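Local coordinates for protein phage terminase large subunit (Thermus phage P7426, PDB 7KS4) that probably powers the ATP-driven packaging of viral DNA into empty capsids and cuts the genome, the present chain being its N-terminal ATPase domain, at residues I71-T74 / Y75-E79; E79-F82 / G83-E87; A157-P160 / F161-S165. All blocks are in the same frame, centred on the assembly; numbering follows the deposited sequence.

Contact 1: residues I71-T74 / Y75-E79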
ATOM      1  N   ILE A  71      -2.169   6.621  -3.617  1.00 32.36           N
ATOM      2  CA  ILE A  71      -1.770   8.020  -3.561  1.00 34.07           C
ATOM      3  C   ILE A  71      -0.306   8.069  -3.158  1.00 32.28           C
ATOM      4  O   ILE A  71       0.094   7.429  -2.179  1.00 30.31           O
ATOM      5  CB  ILE A  71      -2.630   8.824  -2.569  1.00 37.08           C
ATOM      6  CG1 ILE A  71      -4.106   8.460  -2.740  1.00 40.80           C
ATOM      7  CG2 ILE A  71      -2.383  10.332  -2.770  1.00 38.51           C
ATOM      8  CD1 ILE A  71      -5.024   9.123  -1.743  1.00 45.38           C
ATOM      9  N   ALA A  72       0.484   8.821  -3.908  1.00 35.02           N
ATOM     10  CA  ALA A  72       1.887   9.062  -3.607  1.00 34.46           C
ATOM     11  C   ALA A  72       2.136  10.555  -3.582  1.00 36.92           C
ATOM     12  O   ALA A  72       1.245  11.351  -3.905  1.00 38.27           O
ATOM     13  CB  ALA A  72       2.794   8.385  -4.648  1.00 33.57           C
ATOM     14  N   PRO A  73       3.334  10.986  -3.180  1.00 40.18           N
ATOM     15  CA  PRO A  73       3.630  12.428  -3.217  1.00 42.16           C
ATOM     16  C   PRO A  73       3.608  13.016  -4.616  1.00 43.27           C
ATOM     17  O   PRO A  73       3.248  14.190  -4.777  1.00 44.97           O
ATOM     18  CB  PRO A  73       5.027  12.518  -2.589  1.00 41.55           C
ATOM     19  CG  PRO A  73       5.148  11.289  -1.746  1.00 39.83           C
ATOM     20  CD  PRO A  73       4.403  10.225  -2.510  1.00 39.83           C
ATOM     21  N   THR A  74       3.984  12.236  -5.630  1.00 47.32           N
ATOM     22  CA  THR A  74       4.029  12.682  -7.015  1.00 49.98           C
ATOM     23  C   THR A  74       3.380  11.630  -7.904  1.00 50.64           C
ATOM     24  O   THR A  74       3.215  10.473  -7.510  1.00 44.57           O
ATOM     25  CB  THR A  74       5.463  12.911  -7.492  1.00 53.75           C
ATOM     26  OG1 THR A  74       6.188  11.675  -7.415  1.00 52.00           O
ATOM     27  CG2 THR A  74       6.160  13.973  -6.639  1.00 56.43           C
ATOM     28  N   TYR A  75       3.034  12.038  -9.127  1.00 60.38           N
ATOM     29  CA  TYR A  75       2.467  11.089 -10.080  1.00 62.00           C
ATOM     30  C   TYR A  75       3.496  10.047 -10.500  1.00 60.85           C
ATOM     31  O   TYR A  75       3.160   8.868 -10.660  1.00 59.37           O
ATOM     32  CB  TYR A  75       1.914  11.824 -11.302  1.00 68.61           C
ATOM     33  CG  TYR A  75       0.463  12.215 -11.149  1.00 69.31           C
ATOM     34  CD1 TYR A  75      -0.513  11.248 -10.937  1.00 66.20           C
ATOM     35  CD2 TYR A  75       0.063  13.544 -11.216  1.00 72.83           C
ATOM     36  CE1 TYR A  75      -1.841  11.587 -10.793  1.00 65.37           C
ATOM     37  CE2 TYR A  75      -1.272  13.892 -11.071  1.00 71.84           C
ATOM     38  CZ  TYR A  75      -2.217  12.906 -10.860  1.00 67.72           C
ATOM     39  OH  TYR A  75      -3.547  13.228 -10.713  1.00 66.75           O
ATOM     40  N   ASP A  76       4.753  10.458 -10.679  1.00 59.80           N
ATOM     41  CA  ASP A  76       5.797   9.501 -11.036  1.00 58.61           C
ATOM     42  C   ASP A  76       5.955   8.435  -9.957  1.00 53.81           C
ATOM     43  O   ASP A  76       6.227   7.267 -10.261  1.00 49.61           O
ATOM     44  CB  ASP A  76       7.120  10.227 -11.273  1.00 64.45           C
ATOM     45  CG  ASP A  76       7.098  11.094 -12.518  1.00 71.05           C
ATOM     46  OD1 ASP A  76       6.473  10.690 -13.522  1.00 71.64           O
ATOM     47  OD2 ASP A  76       7.708  12.182 -12.492  1.00 76.02           O
ATOM     48  N   GLN A  77       5.791   8.818  -8.691  1.00 56.50           N
ATOM     49  CA  GLN A  77       5.852   7.832  -7.618  1.00 54.43           C
ATOM     50  C   GLN A  77       4.602   6.958  -7.608  1.00 48.68           C
ATOM     51  O   GLN A  77       4.693   5.742  -7.406  1.00 46.58           O
ATOM     52  CB  GLN A  77       6.032   8.526  -6.269  1.00 54.84           C
ATOM     53  CG  GLN A  77       6.242   7.566  -5.100  1.00 52.71           C
ATOM     54  CD  GLN A  77       7.513   6.747  -5.233  1.00 54.43           C
ATOM     55  OE1 GLN A  77       8.489   7.190  -5.843  1.00 58.11           O
ATOM     56  NE2 GLN A  77       7.508   5.543  -4.659  1.00 51.87           N
ATOM     57  N   ALA A  78       3.428   7.554  -7.824  1.00 42.39           N
ATOM     58  CA  ALA A  78       2.200   6.769  -7.846  1.00 39.72           C
ATOM     59  C   ALA A  78       2.194   5.777  -8.999  1.00 40.67           C
ATOM     60  O   ALA A  78       1.584   4.707  -8.885  1.00 37.55           O
ATOM     61  CB  ALA A  78       0.991   7.693  -7.942  1.00 39.78           C
ATOM     62  N   GLU A  79       2.857   6.115 -10.109  1.00 46.99           N
ATOM     63  CA  GLU A  79       2.916   5.228 -11.267  1.00 49.58           C
ATOM     64  C   GLU A  79       3.579   3.899 -10.942  1.00 46.17           C
ATOM     65  O   GLU A  79       3.344   2.914 -11.650  1.00 44.21           O
ATOM     66  CB  GLU A  79       3.678   5.895 -12.416  1.00 58.67           C
ATOM     67  CG  GLU A  79       2.901   6.977 -13.149  1.00 65.37           C
ATOM     68  CD  GLU A  79       3.781   7.808 -14.075  1.00 74.03           C
ATOM     69  OE1 GLU A  79       4.847   7.306 -14.499  1.00 76.60           O
ATOM     70  OE2 GLU A  79       3.408   8.965 -14.371  1.00 78.46           O
TER

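Contact 2: residues E79-F82 / G83-E87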
ATOM      1  N   GLU A  79       2.857   6.115 -10.109  1.00 46.99           N
ATOM      2  CA  GLU A  79       2.916   5.228 -11.267  1.00 49.58           C
ATOM      3  C   GLU A  79       3.579   3.899 -10.942  1.00 46.17           C
ATOM      4  O   GLU A  79       3.344   2.914 -11.650  1.00 44.21           O
ATOM      5  CB  GLU A  79       3.678   5.895 -12.416  1.00 58.67           C
ATOM      6  CG  GLU A  79       2.901   6.977 -13.149  1.00 65.37           C
ATOM      7  CD  GLU A  79       3.781   7.808 -14.075  1.00 74.03           C
ATOM      8  OE1 GLU A  79       4.847   7.306 -14.499  1.00 76.60           O
ATOM      9  OE2 GLU A  79       3.408   8.965 -14.371  1.00 78.46           O
ATOM     10  N   ILE A  80       4.409   3.849  -9.900  1.00 47.92           N
ATOM     11  CA  ILE A  80       5.125   2.615  -9.590  1.00 46.65           C
ATOM     12  C   ILE A  80       4.136   1.528  -9.192  1.00 43.15           C
ATOM     13  O   ILE A  80       4.035   0.486  -9.849  1.00 42.32           O
ATOM     14  CB  ILE A  80       6.173   2.857  -8.492  1.00 45.20           C
ATOM     15  CG1 ILE A  80       7.217   3.861  -8.985  1.00 49.55           C
ATOM     16  CG2 ILE A  80       6.852   1.541  -8.100  1.00 44.21           C
ATOM     17  CD1 ILE A  80       8.187   4.308  -7.922  1.00 51.38           C
ATOM     18  N   ILE A  81       3.388   1.755  -8.112  1.00 36.99           N
ATOM     19  CA  ILE A  81       2.415   0.756  -7.688  1.00 37.21           C
ATOM     20  C   ILE A  81       1.322   0.606  -8.739  1.00 36.90           C
ATOM     21  O   ILE A  81       0.913  -0.514  -9.066  1.00 35.23           O
ATOM     22  CB  ILE A  81       1.843   1.116  -6.306  1.00 35.63           C
ATOM     23  CG1 ILE A  81       2.927   0.934  -5.241  1.00 37.83           C
ATOM     24  CG2 ILE A  81       0.619   0.256  -5.974  1.00 35.70           C
ATOM     25  CD1 ILE A  81       2.529   1.427  -3.856  1.00 36.36           C
ATOM     26  N   PHE A  82       0.839   1.720  -9.294  1.00 37.10           N
ATOM     27  CA  PHE A  82      -0.207   1.637 -10.307  1.00 37.74           C
ATOM     28  C   PHE A  82       0.220   0.743 -11.464  1.00 38.68           C
ATOM     29  O   PHE A  82      -0.544  -0.119 -11.909  1.00 38.63           O
ATOM     30  CB  PHE A  82      -0.578   3.024 -10.826  1.00 38.01           C
ATOM     31  CG  PHE A  82      -1.712   3.001 -11.813  1.00 38.07           C
ATOM     32  CD1 PHE A  82      -1.462   2.983 -13.179  1.00 40.06           C
ATOM     33  CD2 PHE A  82      -3.023   2.957 -11.377  1.00 36.06           C
ATOM     34  CE1 PHE A  82      -2.505   2.944 -14.090  1.00 39.23           C
ATOM     35  CE2 PHE A  82      -4.069   2.921 -12.282  1.00 36.18           C
ATOM     36  CZ  PHE A  82      -3.809   2.912 -13.640  1.00 37.56           C
ATOM     37  N   GLY A  83       1.440   0.935 -11.964  1.00 40.48           N
ATOM     38  CA  GLY A  83       1.903   0.141 -13.092  1.00 42.06           C
ATOM     39  C   GLY A  83       2.011  -1.336 -12.762  1.00 42.03           C
ATOM     40  O   GLY A  83       1.753  -2.196 -13.606  1.00 41.88           O
ATOM     41  N   ARG A  84       2.402  -1.651 -11.529  1.00 42.83           N
ATOM     42  CA  ARG A  84       2.486  -3.048 -11.129  1.00 43.99           C
ATOM     43  C   ARG A  84       1.103  -3.668 -10.994  1.00 40.81           C
ATOM     44  O   ARG A  84       0.907  -4.839 -11.339  1.00 40.14           O
ATOM     45  CB  ARG A  84       3.256  -3.167  -9.824  1.00 46.43           C
ATOM     46  CG  ARG A  84       4.677  -2.716  -9.966  1.00 51.02           C
ATOM     47  CD  ARG A  84       5.417  -2.870  -8.683  1.00 54.77           C
ATOM     48  NE  ARG A  84       6.734  -2.253  -8.758  1.00 60.46           N
ATOM     49  CZ  ARG A  84       7.766  -2.614  -8.012  1.00 65.68           C
ATOM     50  NH1 ARG A  84       7.625  -3.600  -7.142  1.00 66.20           N
ATOM     51  NH2 ARG A  84       8.931  -1.997  -8.144  1.00 69.90           N
ATOM     52  N   VAL A  85       0.131  -2.903 -10.497  1.00 35.68           N
ATOM     53  CA  VAL A  85      -1.238  -3.407 -10.445  1.00 34.29           C
ATOM     54  C   VAL A  85      -1.737  -3.697 -11.855  1.00 34.17           C
ATOM     55  O   VAL A  85      -2.371  -4.726 -12.105  1.00 32.52           O
ATOM     56  CB  VAL A  85      -2.150  -2.409  -9.709  1.00 32.78           C
ATOM     57  CG1 VAL A  85      -3.595  -2.871  -9.747  1.00 31.43           C
ATOM     58  CG2 VAL A  85      -1.694  -2.246  -8.250  1.00 32.84           C
ATOM     59  N   VAL A  86      -1.449  -2.796 -12.798  1.00 37.17           N
ATOM     60  CA  VAL A  86      -1.869  -2.993 -14.185  1.00 39.32           C
ATOM     61  C   VAL A  86      -1.360  -4.329 -14.714  1.00 40.08           C
ATOM     62  O   VAL A  86      -2.143  -5.163 -15.186  1.00 38.51           O
ATOM     63  CB  VAL A  86      -1.393  -1.826 -15.068  1.00 42.42           C
ATOM     64  CG1 VAL A  86      -1.654  -2.128 -16.545  1.00 44.33           C
ATOM     65  CG2 VAL A  86      -2.100  -0.539 -14.667  1.00 41.78           C
ATOM     66  N   GLU A  87      -0.040  -4.545 -14.669  1.00 42.56           N
ATOM     67  CA  GLU A  87       0.516  -5.793 -15.197  1.00 44.20           C
ATOM     68  C   GLU A  87      -0.187  -6.998 -14.588  1.00 42.72           C
ATOM     69  O   GLU A  87      -0.604  -7.921 -15.302  1.00 40.08           O
ATOM     70  CB  GLU A  87       2.023  -5.880 -14.930  1.00 47.96           C
ATOM     71  CG  GLU A  87       2.716  -7.077 -15.613  1.00 52.30           C
ATOM     72  CD  GLU A  87       2.546  -8.397 -14.860  1.00 52.72           C
ATOM     73  OE1 GLU A  87       2.460  -8.368 -13.613  1.00 52.53           O
ATOM     74  OE2 GLU A  87       2.498  -9.464 -15.518  1.00 52.97           O
TER

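Contact 3: residues A157-P160 / F161-S165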
ATOM      1  N   ALA A 157       4.862   9.296   4.678  1.00 33.72           N
ATOM      2  CA  ALA A 157       5.469  10.287   5.562  1.00 35.64           C
ATOM      3  C   ALA A 157       5.813  11.572   4.823  1.00 37.51           C
ATOM      4  O   ALA A 157       6.036  12.606   5.464  1.00 38.15           O
ATOM      5  CB  ALA A 157       6.718   9.713   6.231  1.00 35.84           C
ATOM      6  N   MET A 158       5.858  11.529   3.494  1.00 37.18           N
ATOM      7  CA  MET A 158       6.076  12.708   2.674  1.00 40.69           C
ATOM      8  C   MET A 158       4.778  13.327   2.170  1.00 39.21           C
ATOM      9  O   MET A 158       4.825  14.345   1.473  1.00 40.07           O
ATOM     10  CB  MET A 158       6.980  12.352   1.488  1.00 46.29           C
ATOM     11  CG  MET A 158       8.427  12.109   1.883  1.00 51.55           C
ATOM     12  SD  MET A 158       9.227  13.615   2.484  1.00 57.54           S
ATOM     13  CE  MET A 158       9.477  14.512   0.954  1.00 61.55           C
ATOM     14  N   ILE A 159       3.631  12.757   2.509  1.00 36.68           N
ATOM     15  CA  ILE A 159       2.331  13.293   2.115  1.00 37.10           C
ATOM     16  C   ILE A 159       1.818  14.176   3.253  1.00 36.01           C
ATOM     17  O   ILE A 159       1.819  13.726   4.404  1.00 34.71           O
ATOM     18  CB  ILE A 159       1.329  12.166   1.804  1.00 36.70           C
ATOM     19  CG1 ILE A 159       1.792  11.372   0.573  1.00 38.21           C
ATOM     20  CG2 ILE A 159      -0.072  12.728   1.573  1.00 35.94           C
ATOM     21  CD1 ILE A 159       0.964  10.138   0.281  1.00 37.94           C
ATOM     22  N   PRO A 160       1.378  15.401   2.984  1.00 37.92           N
ATOM     23  CA  PRO A 160       0.854  16.242   4.071  1.00 37.85           C
ATOM     24  C   PRO A 160      -0.333  15.586   4.763  1.00 36.00           C
ATOM     25  O   PRO A 160      -1.212  15.014   4.116  1.00 34.67           O
ATOM     26  CB  PRO A 160       0.445  17.536   3.356  1.00 40.05           C
ATOM     27  CG  PRO A 160       1.249  17.557   2.101  1.00 41.29           C
ATOM     28  CD  PRO A 160       1.404  16.119   1.696  1.00 40.14           C
ATOM     29  N   PHE A 161      -0.358  15.684   6.099  1.00 35.32           N
ATOM     30  CA  PHE A 161      -1.454  15.089   6.858  1.00 34.35           C
ATOM     31  C   PHE A 161      -2.810  15.526   6.327  1.00 35.71           C
ATOM     32  O   PHE A 161      -3.772  14.748   6.361  1.00 35.08           O
ATOM     33  CB  PHE A 161      -1.351  15.460   8.340  1.00 33.41           C
ATOM     34  CG  PHE A 161      -2.431  14.844   9.180  1.00 32.57           C
ATOM     35  CD1 PHE A 161      -2.522  13.469   9.304  1.00 31.06           C
ATOM     36  CD2 PHE A 161      -3.364  15.636   9.829  1.00 33.60           C
ATOM     37  CE1 PHE A 161      -3.516  12.889  10.063  1.00 30.61           C
ATOM     38  CE2 PHE A 161      -4.358  15.063  10.598  1.00 32.54           C
ATOM     39  CZ  PHE A 161      -4.434  13.683  10.713  1.00 29.68           C
ATOM     40  N   SER A 162      -2.904  16.762   5.833  1.00 39.19           N
ATOM     41  CA  SER A 162      -4.181  17.296   5.373  1.00 42.73           C
ATOM     42  C   SER A 162      -4.765  16.456   4.244  1.00 43.93           C
ATOM     43  O   SER A 162      -5.988  16.301   4.147  1.00 45.18           O
ATOM     44  CB  SER A 162      -4.006  18.744   4.917  1.00 46.18           C
ATOM     45  OG  SER A 162      -3.035  18.840   3.892  1.00 48.00           O
ATOM     46  N   VAL A 163      -3.915  15.924   3.365  1.00 44.00           N
ATOM     47  CA  VAL A 163      -4.415  15.027   2.327  1.00 44.81           C
ATOM     48  C   VAL A 163      -5.151  13.856   2.964  1.00 42.90           C
ATOM     49  O   VAL A 163      -6.254  13.490   2.540  1.00 41.73           O
ATOM     50  CB  VAL A 163      -3.263  14.562   1.416  1.00 46.70           C
ATOM     51  CG1 VAL A 163      -3.774  13.618   0.333  1.00 48.41           C
ATOM     52  CG2 VAL A 163      -2.574  15.765   0.770  1.00 49.17           C
ATOM     53  N   TRP A 164      -4.576  13.273   4.018  1.00 41.46           N
ATOM     54  CA  TRP A 164      -5.255  12.189   4.716  1.00 39.18           C
ATOM     55  C   TRP A 164      -6.521  12.689   5.408  1.00 40.26           C
ATOM     56  O   TRP A 164      -7.626  12.203   5.141  1.00 41.46           O
ATOM     57  CB  TRP A 164      -4.314  11.535   5.736  1.00 37.01           C
ATOM     58  CG  TRP A 164      -5.057  10.613   6.647  1.00 35.87           C
ATOM     59  CD1 TRP A 164      -5.498  10.889   7.907  1.00 35.38           C
ATOM     60  CD2 TRP A 164      -5.491   9.278   6.354  1.00 35.56           C
ATOM     61  NE1 TRP A 164      -6.167   9.810   8.421  1.00 35.86           N
ATOM     62  CE2 TRP A 164      -6.177   8.806   7.487  1.00 35.18           C
ATOM     63  CE3 TRP A 164      -5.366   8.438   5.242  1.00 34.81           C
ATOM     64  CZ2 TRP A 164      -6.732   7.532   7.546  1.00 35.12           C
ATOM     65  CZ3 TRP A 164      -5.914   7.177   5.302  1.00 34.93           C
ATOM     66  CH2 TRP A 164      -6.589   6.731   6.446  1.00 34.85           C
ATOM     67  N   SER A 165      -6.378  13.677   6.301  1.00 39.32           N
ATOM     68  CA  SER A 165      -7.488  14.038   7.181  1.00 38.28           C
ATOM     69  C   SER A 165      -8.688  14.545   6.394  1.00 39.96           C
ATOM     70  O   SER A 165      -9.838  14.261   6.747  1.00 40.99           O
ATOM     71  CB  SER A 165      -7.039  15.094   8.196  1.00 39.36           C
ATOM     72  OG  SER A 165      -6.670  16.297   7.550  1.00 41.62           O
TER

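Contact 1: residues I71-T74 / Y75-E79
Thr-74 caps the start of helix 75-92: its OG1 accepts the backbone N-H of Gln-77 at 3.2 Å, with 151° at the hydrogen. This N-cap bond depends on the threonine rotamer. With chi1 at 61°, OG1 sits between the backbone N and the carbonyl carbon and faces the first turn, where it also lies 3.4 Å from Gln-77 CB. The carbonyl of the same residue begins the regular helical pattern, Thr-74 O taking Ala-78 N at 2.9 Å. Both bonds end on one residue, so Thr-74 closes the first turn through main chain and side chain together.

Beside the cap, Ala-72 CB, at the end of strand 67-72, fits against the first turn. It meets Gln-77 CG at 3.6 Å and Ala-78 CB at 3.8 Å. Gln-77 leaves the helix with CG trans to its own N (chi1 -174°), then bends at chi2; its CG runs alongside Pro-73, CD of the proline being 4.1 Å away. The bend carries the amide off the strand end, and NE2 hydrogen-bonds OD2 of Asp-154, the Walker B aspartate.

Chemically, an apolar seat under CB and CG leaves the Gln-77 amide to address Asp-154, close to the bound magnesium, while the Thr-74 hydroxyl satisfies a first-turn N-H that has no helical carbonyl before it.

Contact 2: residues E79-F82 / G83-E87
With Ile-80 CG2 trans to its backbone N and Arg-84 starting at chi1 -63° and then extended from CG to NE, the two side chains lead the same way along the helix and meet one turn apart. They lie side by side, and Ile-80 CG2 comes within 3.9 Å of Arg-84 NE, obliquely to the guanidinium plane. Lower down, Arg-84 CG packs 3.3 Å from Ile-80 O. The far end of the arginine is held by Glu-50, which forms a salt bridge with NH1, and the side chain also touches the bound ADP.

Phe-82 turns in another direction. CE1 of its ring approaches Val-86 CG2 at 3.6 Å, the methyl arriving at a slant to the ring. Leu-103 touches both side chains, and Phe-132 of strand 126-136 meets the phenylalanine. Between these two pairs, Ile-81 CG2 and Val-85 CG2 make a looser contact at 4.1 Å, next to Ser-49 and Ser-53 of helix 48-62.

The backbone keeps the spacing with i to i+4 bonds: Val-85 N to Ile-81 O is 2.9 Å, and Val-86 N to Phe-82 O is 3.0 Å. Gly-83 N reaches Glu-79 O at 2.8 Å, though from 39° above the carbonyl plane.

One face thus packs on the sheet and another on helix 48-62, which follows the P-loop, while Arg-84 completes the ADP pocket: a flanking helix of the P-loop NTPase fold of ASCE ATPases.

Contact 3: residues A157-P160 / F161-S165
Ile-159 and Val-163 cross at about a right angle where the loop after the Walker B strand 150-153 turns into helix 161-175, one of the helices connecting the strands of this P-loop ATPase. The branch that does the touching is Ile-159 CG2, which lies trans to the backbone N. It points at the valine's branch point, 3.7 Å from Val-163 CB, and is about equally far from the two methyls, 4.0 Å from Val-163 CG1 and from Val-163 CG2. The isoleucine methyl therefore sits over the fork of the valine.

Pro-160 comes to the same valine obliquely. Its ring carbon CD stands 4.1 Å from Val-163 CG2, and its CB is 3.8 Å from Ser-162 OG on the first turn. Val-163 is thus approached by two consecutive residues of the incoming loop, while Leu-143 also touches its side chain.

The aromatic side chains leave in other directions. The Phe-161 ring turns away to meet Trp-190 with the planes at about 50°, and Trp-164 lies closer to parallel with that same indole, at about 15°, while making an edge-to-face pair with Phe-194. Helix 190-197 is thereby joined to the first turn of helix 161-175, and Trp-190 NE1 also hydrogen-bonds Ile-159 O, fixing the loop carbonyl just before the proline.

The main chain links the turn through a three-residue step, not the usual four. Val-163 N donates to Pro-160 O at 2.9 Å in a bent bond, and the nitrogen lies 49° above the plane of the proline carbonyl.

How the contacts relate
All three contacts belong to the N-terminal ATPase domain and come in chain order. Contacts 1 and 2 share Glu-79 on helix 75-92, their centres about 11 Å apart; the first joins that helix to strand 67-72, the second sends the Arg-84 side chain to the ADP. Contact 3 starts the helix after strand 150-153, the sheet neighbour of strand 67-72. Its centre lies about 13 Å from that of contact 1, and the two touch: Ile-159 CD1 packs on Ile-71 O, and Met-158 CB on Pro-73 CG. Contacts 2 and 3 do not touch: centres about 22 Å, nearest atoms about 10 Å apart. Contact 1 thus adjoins both, through the helix and through the Walker B loop.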